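Local coordinates for protein 8-amino-8-demethylriboflavin N,N-dimethyltransferase (Streptomyces davawensis, PDB 4D7K) that catalyses the two S-adenosyl methionine-dependent methylations that turn 8-amino-8-demethyl-D-riboflavin into the antibiotic roseoflavin, working as a homodimer, at residues S100-E110 and V151-F162; L282-E290 and H310-L320. One frame throughout, in Å; residues are numbered along the deposited sequence.

Contact 1 (S100-E110 and V151-F162)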
loop_
_atom_site.group_PDB
_atom_site.type_symbol
_atom_site.label_atom_id
_atom_site.label_comp_id
_atom_site.label_asym_id
_atom_site.label_seq_id
_atom_site.Cartn_x
_atom_site.Cartn_y
_atom_site.Cartn_z
ATOM N N SER A 100 -12.441 -15.091 -7.702
ATOM C CA SER A 100 -11.161 -14.447 -7.989
ATOM C C SER A 100 -11.106 -12.996 -7.537
ATOM O O SER A 100 -12.121 -12.309 -7.511
ATOM C CB SER A 100 -10.858 -14.517 -9.489
ATOM O OG SER A 100 -9.859 -13.574 -9.850
ATOM N N MET A 101 -9.908 -12.543 -7.179
ATOM C CA MET A 101 -9.683 -11.162 -6.775
ATOM C C MET A 101 -8.418 -10.626 -7.437
ATOM O O MET A 101 -7.763 -9.726 -6.917
ATOM C CB MET A 101 -9.587 -11.058 -5.247
ATOM C CG MET A 101 -10.928 -11.319 -4.553
ATOM S SD MET A 101 -10.878 -11.316 -2.752
ATOM C CE MET A 101 -10.671 -9.568 -2.422
ATOM N N ARG A 102 -8.081 -11.196 -8.591
ATOM C CA ARG A 102 -6.884 -10.816 -9.326
ATOM C C ARG A 102 -7.046 -9.427 -9.915
ATOM O O ARG A 102 -6.075 -8.680 -10.042
ATOM C CB ARG A 102 -6.584 -11.828 -10.440
ATOM C CG ARG A 102 -5.265 -11.595 -11.159
ATOM C CD ARG A 102 -5.077 -12.545 -12.335
ATOM N NE ARG A 102 -3.788 -12.327 -12.986
ATOM C CZ ARG A 102 -3.538 -11.338 -13.841
ATOM N NH1 ARG A 102 -4.493 -10.469 -14.160
ATOM N NH2 ARG A 102 -2.331 -11.217 -14.379
ATOM N N GLY A 103 -8.282 -9.092 -10.273
ATOM C CA GLY A 103 -8.578 -7.818 -10.902
ATOM C C GLY A 103 -8.201 -6.615 -10.060
ATOM O O GLY A 103 -7.466 -5.737 -10.510
ATOM N N MET A 104 -8.694 -6.575 -8.828
ATOM C CA MET A 104 -8.428 -5.440 -7.950
ATOM C C MET A 104 -6.962 -5.392 -7.514
ATOM O O MET A 104 -6.428 -4.325 -7.221
ATOM C CB MET A 104 -9.336 -5.486 -6.721
ATOM C CG MET A 104 -8.923 -6.511 -5.683
ATOM S SD MET A 104 -9.808 -6.319 -4.125
ATOM C CE MET A 104 -11.488 -6.662 -4.643
ATOM N N THR A 105 -6.310 -6.550 -7.489
ATOM C CA THR A 105 -4.943 -6.638 -6.996
ATOM C C THR A 105 -3.942 -6.176 -8.061
ATOM O O THR A 105 -2.867 -5.680 -7.731
ATOM C CB THR A 105 -4.628 -8.079 -6.525
ATOM O OG1 THR A 105 -5.603 -8.475 -5.553
ATOM C CG2 THR A 105 -3.253 -8.167 -5.892
ATOM N N THR A 106 -4.306 -6.308 -9.335
ATOM C CA THR A 106 -3.429 -5.878 -10.422
ATOM C C THR A 106 -3.725 -4.466 -10.938
ATOM O O THR A 106 -2.797 -3.719 -11.243
ATOM C CB THR A 106 -3.497 -6.844 -11.623
ATOM O OG1 THR A 106 -4.860 -7.012 -12.034
ATOM C CG2 THR A 106 -2.909 -8.197 -11.254
ATOM N N PHE A 107 -5.002 -4.102 -11.040
ATOM C CA PHE A 107 -5.370 -2.834 -11.676
ATOM C C PHE A 107 -4.790 -1.614 -10.972
ATOM O O PHE A 107 -4.209 -0.738 -11.615
ATOM C CB PHE A 107 -6.890 -2.673 -11.758
ATOM C CG PHE A 107 -7.317 -1.320 -12.270
ATOM C CD1 PHE A 107 -7.215 -1.011 -13.615
ATOM C CD2 PHE A 107 -7.795 -0.349 -11.403
ATOM C CE1 PHE A 107 -7.593 0.238 -14.087
ATOM C CE2 PHE A 107 -8.172 0.901 -11.870
ATOM C CZ PHE A 107 -8.072 1.193 -13.213
ATOM N N PHE A 108 -4.953 -1.556 -9.654
ATOM C CA PHE A 108 -4.558 -0.378 -8.883
ATOM C C PHE A 108 -3.049 -0.270 -8.691
ATOM O O PHE A 108 -2.565 0.654 -8.038
ATOM C CB PHE A 108 -5.268 -0.379 -7.524
ATOM C CG PHE A 108 -6.754 -0.225 -7.635
ATOM C CD1 PHE A 108 -7.323 1.032 -7.768
ATOM C CD2 PHE A 108 -7.578 -1.335 -7.657
ATOM C CE1 PHE A 108 -8.688 1.179 -7.896
ATOM C CE2 PHE A 108 -8.945 -1.196 -7.786
ATOM C CZ PHE A 108 -9.502 0.063 -7.904
ATOM N N ALA A 109 -2.306 -1.210 -9.266
ATOM C CA ALA A 109 -0.852 -1.188 -9.167
ATOM C C ALA A 109 -0.223 -1.116 -10.546
ATOM O O ALA A 109 0.996 -1.169 -10.682
ATOM C CB ALA A 109 -0.349 -2.405 -8.414
ATOM N N GLU A 110 -1.061 -1.003 -11.570
ATOM C CA GLU A 110 -0.562 -0.783 -12.917
ATOM C C GLU A 110 0.120 0.581 -12.964
ATOM O O GLU A 110 -0.334 1.520 -12.309
ATOM C CB GLU A 110 -1.694 -0.869 -13.944
ATOM C CG GLU A 110 -2.301 -2.263 -14.111
ATOM C CD GLU A 110 -1.381 -3.230 -14.834
ATOM O OE1 GLU A 110 -0.284 -2.816 -15.263
ATOM O OE2 GLU A 110 -1.755 -4.412 -14.981
ATOM N N VAL A 151 -5.320 -3.832 -19.151
ATOM C CA VAL A 151 -5.741 -3.064 -17.983
ATOM C C VAL A 151 -7.264 -2.928 -17.964
ATOM O O VAL A 151 -7.884 -2.936 -16.901
ATOM C CB VAL A 151 -5.072 -1.667 -17.954
ATOM C CG1 VAL A 151 -5.542 -0.859 -16.755
ATOM C CG2 VAL A 151 -3.563 -1.816 -17.913
ATOM N N ARG A 152 -7.865 -2.826 -19.146
ATOM C CA ARG A 152 -9.320 -2.789 -19.252
ATOM C C ARG A 152 -9.966 -4.031 -18.635
ATOM O O ARG A 152 -10.976 -3.936 -17.942
ATOM C CB ARG A 152 -9.752 -2.653 -20.713
ATOM C CG ARG A 152 -11.256 -2.752 -20.911
ATOM C CD ARG A 152 -11.672 -2.439 -22.339
ATOM N NE ARG A 152 -11.398 -3.537 -23.261
ATOM C CZ ARG A 152 -10.668 -3.425 -24.367
ATOM N NH1 ARG A 152 -10.122 -2.262 -24.699
ATOM N NH2 ARG A 152 -10.482 -4.483 -25.142
ATOM N N ASP A 153 -9.372 -5.194 -18.886
ATOM C CA ASP A 153 -9.917 -6.459 -18.397
ATOM C C ASP A 153 -9.702 -6.647 -16.896
ATOM O O ASP A 153 -10.513 -7.280 -16.222
ATOM C CB ASP A 153 -9.300 -7.634 -19.161
ATOM C CG ASP A 153 -9.712 -7.660 -20.619
ATOM O OD1 ASP A 153 -10.704 -6.985 -20.969
ATOM O OD2 ASP A 153 -9.053 -8.363 -21.416
ATOM N N GLU A 154 -8.606 -6.109 -16.377
ATOM C CA GLU A 154 -8.374 -6.126 -14.941
ATOM C C GLU A 154 -9.333 -5.173 -14.232
ATOM O O GLU A 154 -9.768 -5.436 -13.108
ATOM C CB GLU A 154 -6.925 -5.761 -14.628
ATOM C CG GLU A 154 -5.936 -6.837 -15.039
ATOM C CD GLU A 154 -4.508 -6.352 -14.990
ATOM O OE1 GLU A 154 -4.304 -5.166 -14.652
ATOM O OE2 GLU A 154 -3.594 -7.150 -15.292
ATOM N N PHE A 155 -9.661 -4.070 -14.899
ATOM C CA PHE A 155 -10.595 -3.093 -14.353
ATOM C C PHE A 155 -11.992 -3.690 -14.218
ATOM O O PHE A 155 -12.642 -3.546 -13.184
ATOM C CB PHE A 155 -10.653 -1.833 -15.229
ATOM C CG PHE A 155 -11.670 -0.828 -14.763
ATOM C CD1 PHE A 155 -11.408 -0.015 -13.670
ATOM C CD2 PHE A 155 -12.898 -0.713 -15.399
ATOM C CE1 PHE A 155 -12.344 0.901 -13.227
ATOM C CE2 PHE A 155 -13.838 0.203 -14.963
ATOM C CZ PHE A 155 -13.559 1.012 -13.874
ATOM N N ASP A 156 -12.452 -4.354 -15.273
ATOM C CA ASP A 156 -13.784 -4.950 -15.277
ATOM C C ASP A 156 -13.898 -6.054 -14.222
ATOM O O ASP A 156 -14.926 -6.182 -13.552
ATOM C CB ASP A 156 -14.115 -5.502 -16.662
ATOM C CG ASP A 156 -14.214 -4.412 -17.723
ATOM O OD1 ASP A 156 -14.769 -3.329 -17.433
ATOM O OD2 ASP A 156 -13.737 -4.643 -18.854
ATOM N N ALA A 157 -12.840 -6.843 -14.078
ATOM C CA ALA A 157 -12.795 -7.879 -13.055
ATOM C C ALA A 157 -12.847 -7.249 -11.668
ATOM O O ALA A 157 -13.559 -7.731 -10.791
ATOM C CB ALA A 157 -11.548 -8.727 -13.206
ATOM N N ALA A 158 -12.098 -6.166 -11.487
ATOM C CA ALA A 158 -12.098 -5.427 -10.231
ATOM C C ALA A 158 -13.514 -5.003 -9.829
ATOM O O ALA A 158 -13.909 -5.178 -8.676
ATOM C CB ALA A 158 -11.198 -4.215 -10.332
ATOM N N MET A 159 -14.270 -4.464 -10.787
ATOM C CA MET A 159 -15.644 -4.014 -10.543
ATOM C C MET A 159 -16.580 -5.170 -10.197
ATOM O O MET A 159 -17.501 -5.013 -9.393
ATOM C CB MET A 159 -16.195 -3.266 -11.763
ATOM C CG MET A 159 -15.511 -1.945 -12.055
ATOM S SD MET A 159 -15.609 -0.820 -10.650
ATOM C CE MET A 159 -13.892 -0.750 -10.147
ATOM N N VAL A 160 -16.357 -6.324 -10.817
ATOM C CA VAL A 160 -17.129 -7.521 -10.487
ATOM C C VAL A 160 -16.794 -7.970 -9.068
ATOM O O VAL A 160 -17.679 -8.349 -8.301
ATOM C CB VAL A 160 -16.857 -8.674 -11.481
ATOM C CG1 VAL A 160 -17.460 -9.991 -10.977
ATOM C CG2 VAL A 160 -17.392 -8.321 -12.867
ATOM N N GLU A 161 -15.509 -7.898 -8.721
ATOM C CA GLU A 161 -15.026 -8.328 -7.411
ATOM C C GLU A 161 -15.572 -7.457 -6.275
ATOM O O GLU A 161 -15.999 -7.976 -5.242
ATOM C CB GLU A 161 -13.494 -8.333 -7.396
ATOM C CG GLU A 161 -12.899 -9.381 -8.329
ATOM C CD GLU A 161 -11.479 -9.066 -8.762
ATOM O OE1 GLU A 161 -10.904 -8.081 -8.256
ATOM O OE2 GLU A 161 -10.934 -9.812 -9.608
ATOM N N PHE A 162 -15.554 -6.139 -6.464
ATOM C CA PHE A 162 -16.115 -5.218 -5.479
ATOM C C PHE A 162 -17.616 -5.451 -5.306
ATOM O O PHE A 162 -18.145 -5.338 -4.204
ATOM C CB PHE A 162 -15.850 -3.765 -5.880
ATOM C CG PHE A 162 -14.412 -3.345 -5.733
ATOM C CD1 PHE A 162 -13.693 -3.663 -4.595
ATOM C CD2 PHE A 162 -13.782 -2.633 -6.738
ATOM C CE1 PHE A 162 -12.370 -3.274 -4.461
ATOM C CE2 PHE A 162 -12.461 -2.244 -6.610
ATOM C CZ PHE A 162 -11.757 -2.566 -5.471
HETATM O O HOH W 1 -1.638 -9.710 -16.516
#
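A carboxylate gripping the start of a short helix opens this helix-helix packing: Glu161, on helix 149-165, meets the first turn of helix 102-107. Its OE2 accepts from Gly103 N at 2.8 Å and its OE1 from Met104 N at 2.7 Å, each through the syn lone pair, so two bonds fix the rotation of the carboxylate. The axes approach to 7.0 Å at -128°, and Gly103, which has no side chain, lies 4.3 Å CA to CA from Ala158. Glu154 is the knob among Arg102, Gly103, Thr106 and Phe107. Its OE1 comes within 2.7 Å of Glu110 OE2, so one acid is probably protonated; Lys35 forms salt bridges to both and Tyr31 OH bonds Glu110 OE1. Arg102, whose NH2 bonds Ala34 O, adds a long salt bridge, NH1 to Glu154 OE2. On the apolar side the edge of Phe155 meets the face of Phe107, CD1 to CZ 3.6 Å, with planes at 60°: a T-shaped pair. Val151 CG1 touches the edge of that Phe107 ring. Met104, bent at its last torsion (chi3 64°), packs CE on Phe162 CE1 at 3.5 Å, while SD, oblique to the same ring, makes a Met-aromatic contact. Helix 13-35 packs against Thr106 through Ala34, helix 139-144 meets Val151 and Phe155 through Leu143, and Tyr18 of the second subunit packs on Phe162.

Contact 2 (L282-E290 and H310-L320); sequences LILDSVIGE and HRTRAQWDDLL
Ile288 and Thr312 are the closest backbone pair, 4.6 Å CA to CA, where a weak bond runs from Ile288 N to Arg311 O (3.3 Å); strand 282-285 and helix 313-320 point 146° apart, their axes 13.1 Å from each other. Between them stands Trp316. Ile283 reaches its six-membered ring obliquely, CD1 to CZ3 3.7 Å, whereas Asp285 OD2 lies at the indole edge, the carboxylate turned steeply from the ring. His310 ND1 lies 3.0 Å from Asp285 OD1, the other oxygen. Ser286 CB sits over the centre of the imidazole face in a CH-pi contact. Water 2 accepts from Trp316 NE1 and Arg311 N; it lies 2.7 Å from Ser286 O and probably donates to it. The arrangement belongs to the Rossmann-like domain of class I methyltransferases, in which strand 280-285 pairs with the antiparallel strand 337-344 and helix 313-322 packs over them; Ile340 of that neighbouring strand touches Ile283, Val287 and Trp316. At its N-terminus the helix carries a capping box: Thr312 OG1 accepts from Gln315 N, and Gln315 OE1 accepts in return from Thr312 N. The methyl CG2 of Thr312 packs on Ile288 CB. Val287 to Glu290 form a type II beta turn, closed by Glu290 N to Val287 O, that sets Glu290 against Arg313. With CG anti to N (chi1 -172°) and the chain straight to NE, Arg313 reaches a salt bridge in which NH1 lies 2.8 Å from Glu290 OE1 and donates to the syn lone pair of OE2, carboxylate and guanidinium being nearly coplanar (4°). Water 3 donates to both Ile288 O and Glu290 OE2, and accepts from Arg313 N.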
loop_
_atom_site.group_PDB
_atom_site.type_symbol
_atom_site.label_atom_id
_atom_site.label_comp_id
_atom_site.label_asym_id
_atom_site.label_seq_id
_atom_site.Cartn_x
_atom_site.Cartn_y
_atom_site.Cartn_z
ATOM N N LEU A 282 -34.914 3.184 -5.227
ATOM C CA LEU A 282 -33.802 2.920 -4.319
ATOM C C LEU A 282 -32.478 3.297 -4.971
ATOM O O LEU A 282 -32.070 2.685 -5.956
ATOM C CB LEU A 282 -33.781 1.448 -3.900
ATOM C CG LEU A 282 -35.116 0.834 -3.466
ATOM C CD1 LEU A 282 -34.942 -0.642 -3.165
ATOM C CD2 LEU A 282 -35.707 1.571 -2.262
ATOM N N ILE A 283 -31.812 4.310 -4.428
ATOM C CA ILE A 283 -30.530 4.730 -4.975
ATOM C C ILE A 283 -29.385 4.214 -4.112
ATOM O O ILE A 283 -29.276 4.538 -2.932
ATOM C CB ILE A 283 -30.436 6.260 -5.101
ATOM C CG1 ILE A 283 -31.598 6.795 -5.940
ATOM C CG2 ILE A 283 -29.111 6.658 -5.737
ATOM C CD1 ILE A 283 -31.546 8.287 -6.183
ATOM N N LEU A 284 -28.536 3.396 -4.719
ATOM C CA LEU A 284 -27.419 2.791 -4.015
ATOM C C LEU A 284 -26.153 3.596 -4.288
ATOM O O LEU A 284 -25.713 3.711 -5.429
ATOM C CB LEU A 284 -27.244 1.328 -4.438
ATOM C CG LEU A 284 -28.146 0.259 -3.800
ATOM C CD1 LEU A 284 -29.625 0.565 -3.959
ATOM C CD2 LEU A 284 -27.837 -1.108 -4.384
ATOM N N ASP A 285 -25.576 4.164 -3.235
ATOM C CA ASP A 285 -24.420 5.034 -3.389
ATOM C C ASP A 285 -23.733 5.266 -2.049
ATOM O O ASP A 285 -24.229 4.844 -1.004
ATOM C CB ASP A 285 -24.840 6.376 -4.003
ATOM C CG ASP A 285 -23.699 7.086 -4.717
ATOM O OD1 ASP A 285 -22.536 6.649 -4.588
ATOM O OD2 ASP A 285 -23.967 8.093 -5.406
ATOM N N SER A 286 -22.581 5.925 -2.093
ATOM C CA SER A 286 -21.944 6.431 -0.889
ATOM C C SER A 286 -22.397 7.872 -0.682
ATOM O O SER A 286 -22.333 8.686 -1.603
ATOM C CB SER A 286 -20.422 6.347 -0.995
ATOM O OG SER A 286 -19.802 6.818 0.188
ATOM N N VAL A 287 -22.868 8.185 0.518
ATOM C CA VAL A 287 -23.419 9.507 0.785
ATOM C C VAL A 287 -22.490 10.324 1.675
ATOM O O VAL A 287 -22.226 9.957 2.823
ATOM C CB VAL A 287 -24.812 9.405 1.435
ATOM C CG1 VAL A 287 -25.362 10.786 1.758
ATOM C CG2 VAL A 287 -25.761 8.651 0.519
ATOM N N ILE A 288 -21.989 11.427 1.126
ATOM C CA ILE A 288 -21.095 12.325 1.850
ATOM C C ILE A 288 -21.747 12.810 3.136
ATOM O O ILE A 288 -22.855 13.345 3.115
ATOM C CB ILE A 288 -20.696 13.546 0.995
ATOM C CG1 ILE A 288 -20.015 13.102 -0.305
ATOM C CG2 ILE A 288 -19.793 14.483 1.791
ATOM C CD1 ILE A 288 -18.665 12.461 -0.090
ATOM N N GLY A 289 -21.054 12.612 4.253
ATOM C CA GLY A 289 -21.565 13.011 5.551
ATOM C C GLY A 289 -22.302 11.882 6.246
ATOM O O GLY A 289 -22.592 11.961 7.439
ATOM N N GLU A 290 -22.614 10.827 5.499
ATOM C CA GLU A 290 -23.334 9.684 6.056
ATOM C C GLU A 290 -22.753 8.374 5.541
ATOM O O GLU A 290 -23.477 7.447 5.178
ATOM C CB GLU A 290 -24.826 9.781 5.734
ATOM C CG GLU A 290 -25.501 10.984 6.383
ATOM C CD GLU A 290 -26.962 11.102 6.030
ATOM O OE1 GLU A 290 -27.710 10.133 6.280
ATOM O OE2 GLU A 290 -27.362 12.164 5.505
ATOM N N HIS A 310 -19.574 12.033 -5.343
ATOM C CA HIS A 310 -20.687 11.604 -4.507
ATOM C C HIS A 310 -21.444 12.825 -4.017
ATOM O O HIS A 310 -20.878 13.916 -3.930
ATOM C CB HIS A 310 -20.200 10.772 -3.322
ATOM C CG HIS A 310 -19.538 9.490 -3.714
ATOM N ND1 HIS A 310 -20.184 8.510 -4.440
ATOM C CD2 HIS A 310 -18.291 9.018 -3.473
ATOM C CE1 HIS A 310 -19.360 7.495 -4.635
ATOM N NE2 HIS A 310 -18.207 7.779 -4.058
ATOM N N ARG A 311 -22.721 12.650 -3.696
ATOM C CA ARG A 311 -23.545 13.775 -3.268
ATOM C C ARG A 311 -23.896 13.714 -1.781
ATOM O O ARG A 311 -24.008 12.632 -1.197
ATOM C CB ARG A 311 -24.828 13.840 -4.105
ATOM C CG ARG A 311 -24.630 14.301 -5.547
ATOM C CD ARG A 311 -25.961 14.325 -6.295
ATOM N NE ARG A 311 -25.876 14.940 -7.619
ATOM C CZ ARG A 311 -25.670 14.265 -8.748
ATOM N NH1 ARG A 311 -25.519 12.948 -8.721
ATOM N NH2 ARG A 311 -25.611 14.909 -9.908
ATOM N N THR A 312 -24.054 14.887 -1.170
ATOM C CA THR A 312 -24.540 14.971 0.200
ATOM C C THR A 312 -26.039 14.742 0.199
ATOM O O THR A 312 -26.655 14.671 -0.863
ATOM C CB THR A 312 -24.246 16.334 0.848
ATOM O OG1 THR A 312 -24.992 17.353 0.171
ATOM C CG2 THR A 312 -22.766 16.658 0.782
ATOM N N ARG A 313 -26.628 14.645 1.387
ATOM C CA ARG A 313 -28.064 14.422 1.508
ATOM C C ARG A 313 -28.853 15.621 1.000
ATOM O O ARG A 313 -29.854 15.468 0.296
ATOM C CB ARG A 313 -28.444 14.134 2.960
ATOM C CG ARG A 313 -29.887 13.710 3.139
ATOM C CD ARG A 313 -30.260 13.655 4.607
ATOM N NE ARG A 313 -31.440 12.829 4.838
ATOM C CZ ARG A 313 -31.416 11.635 5.421
ATOM N NH1 ARG A 313 -30.270 11.125 5.853
ATOM N NH2 ARG A 313 -32.541 10.954 5.586
ATOM N N ALA A 314 -28.396 16.814 1.366
ATOM C CA ALA A 314 -29.052 18.046 0.950
ATOM C C ALA A 314 -29.065 18.156 -0.571
ATOM O O ALA A 314 -30.054 18.582 -1.165
ATOM C CB ALA A 314 -28.362 19.253 1.573
ATOM N N GLN A 315 -27.962 17.760 -1.195
ATOM C CA GLN A 315 -27.870 17.753 -2.649
ATOM C C GLN A 315 -28.873 16.780 -3.258
ATOM O O GLN A 315 -29.532 17.097 -4.253
ATOM C CB GLN A 315 -26.450 17.404 -3.090
ATOM C CG GLN A 315 -25.436 18.499 -2.809
ATOM C CD GLN A 315 -24.020 18.085 -3.153
ATOM O OE1 GLN A 315 -23.550 17.025 -2.735
ATOM N NE2 GLN A 315 -23.331 18.916 -3.926
ATOM N N TRP A 316 -28.992 15.601 -2.652
ATOM C CA TRP A 316 -29.948 14.599 -3.112
ATOM C C TRP A 316 -31.375 15.082 -2.917
ATOM O O TRP A 316 -32.231 14.862 -3.772
ATOM C CB TRP A 316 -29.745 13.268 -2.386
ATOM C CG TRP A 316 -28.646 12.423 -2.960
ATOM C CD1 TRP A 316 -27.479 12.068 -2.345
ATOM C CD2 TRP A 316 -28.609 11.828 -4.264
ATOM N NE1 TRP A 316 -26.720 11.285 -3.183
ATOM C CE2 TRP A 316 -27.391 11.122 -4.368
ATOM C CE3 TRP A 316 -29.488 11.820 -5.355
ATOM C CZ2 TRP A 316 -27.029 10.418 -5.516
ATOM C CZ3 TRP A 316 -29.127 11.119 -6.493
ATOM C CH2 TRP A 316 -27.906 10.429 -6.565
ATOM N N ASP A 317 -31.625 15.742 -1.788
ATOM C CA ASP A 317 -32.923 16.356 -1.526
ATOM C C ASP A 317 -33.311 17.308 -2.650
ATOM O O ASP A 317 -34.415 17.231 -3.184
ATOM C CB ASP A 317 -32.913 17.109 -0.191
ATOM C CG ASP A 317 -33.465 16.282 0.958
ATOM O OD1 ASP A 317 -34.451 15.545 0.741
ATOM O OD2 ASP A 317 -32.915 16.376 2.077
ATOM N N ASP A 318 -32.387 18.198 -3.005
ATOM C CA ASP A 318 -32.629 19.229 -4.011
ATOM C C ASP A 318 -32.847 18.623 -5.394
ATOM O O ASP A 318 -33.706 19.073 -6.151
ATOM C CB ASP A 318 -31.459 20.219 -4.045
ATOM C CG ASP A 318 -31.818 21.534 -4.716
ATOM O OD1 ASP A 318 -32.328 21.513 -5.856
ATOM O OD2 ASP A 318 -31.598 22.596 -4.094
ATOM N N LEU A 319 -32.065 17.600 -5.715
ATOM C CA LEU A 319 -32.194 16.918 -6.995
ATOM C C LEU A 319 -33.539 16.201 -7.083
ATOM O O LEU A 319 -34.294 16.393 -8.037
ATOM C CB LEU A 319 -31.043 15.928 -7.190
ATOM C CG LEU A 319 -30.382 15.902 -8.569
ATOM C CD1 LEU A 319 -29.717 17.237 -8.854
ATOM C CD2 LEU A 319 -29.373 14.768 -8.671
ATOM N N LEU A 320 -33.836 15.387 -6.075
ATOM C CA LEU A 320 -35.071 14.610 -6.038
ATOM C C LEU A 320 -36.310 15.494 -5.940
ATOM O O LEU A 320 -37.387 15.114 -6.402
ATOM C CB LEU A 320 -35.041 13.627 -4.865
ATOM C CG LEU A 320 -34.019 12.495 -4.994
ATOM C CD1 LEU A 320 -33.697 11.900 -3.630
ATOM C CD2 LEU A 320 -34.519 11.421 -5.945
HETATM O O HOH W 2 -23.840 10.259 -3.184
HETATM O O HOH W 3 -25.412 13.920 4.244
#

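Contacts 1 and 2 lie in series along the chain and do not touch: their centres are 27 Å apart and their nearest atoms about 11 Å. Contact 1, centred 9 Å from the centre of the chain, packs two helices together beside helix 13-35; contact 2, centred 19 Å out, joins a strand and a helix of the Rossmann-like domain. Both approach the second subunit, contact 1 through five residues and contact 2 through Ile288 alone, which packs on Arg68 of that subunit. Both are structural packing and lie away from the predicted S-adenosyl methionine-binding residues Asp209 and Gly235 to Phe237.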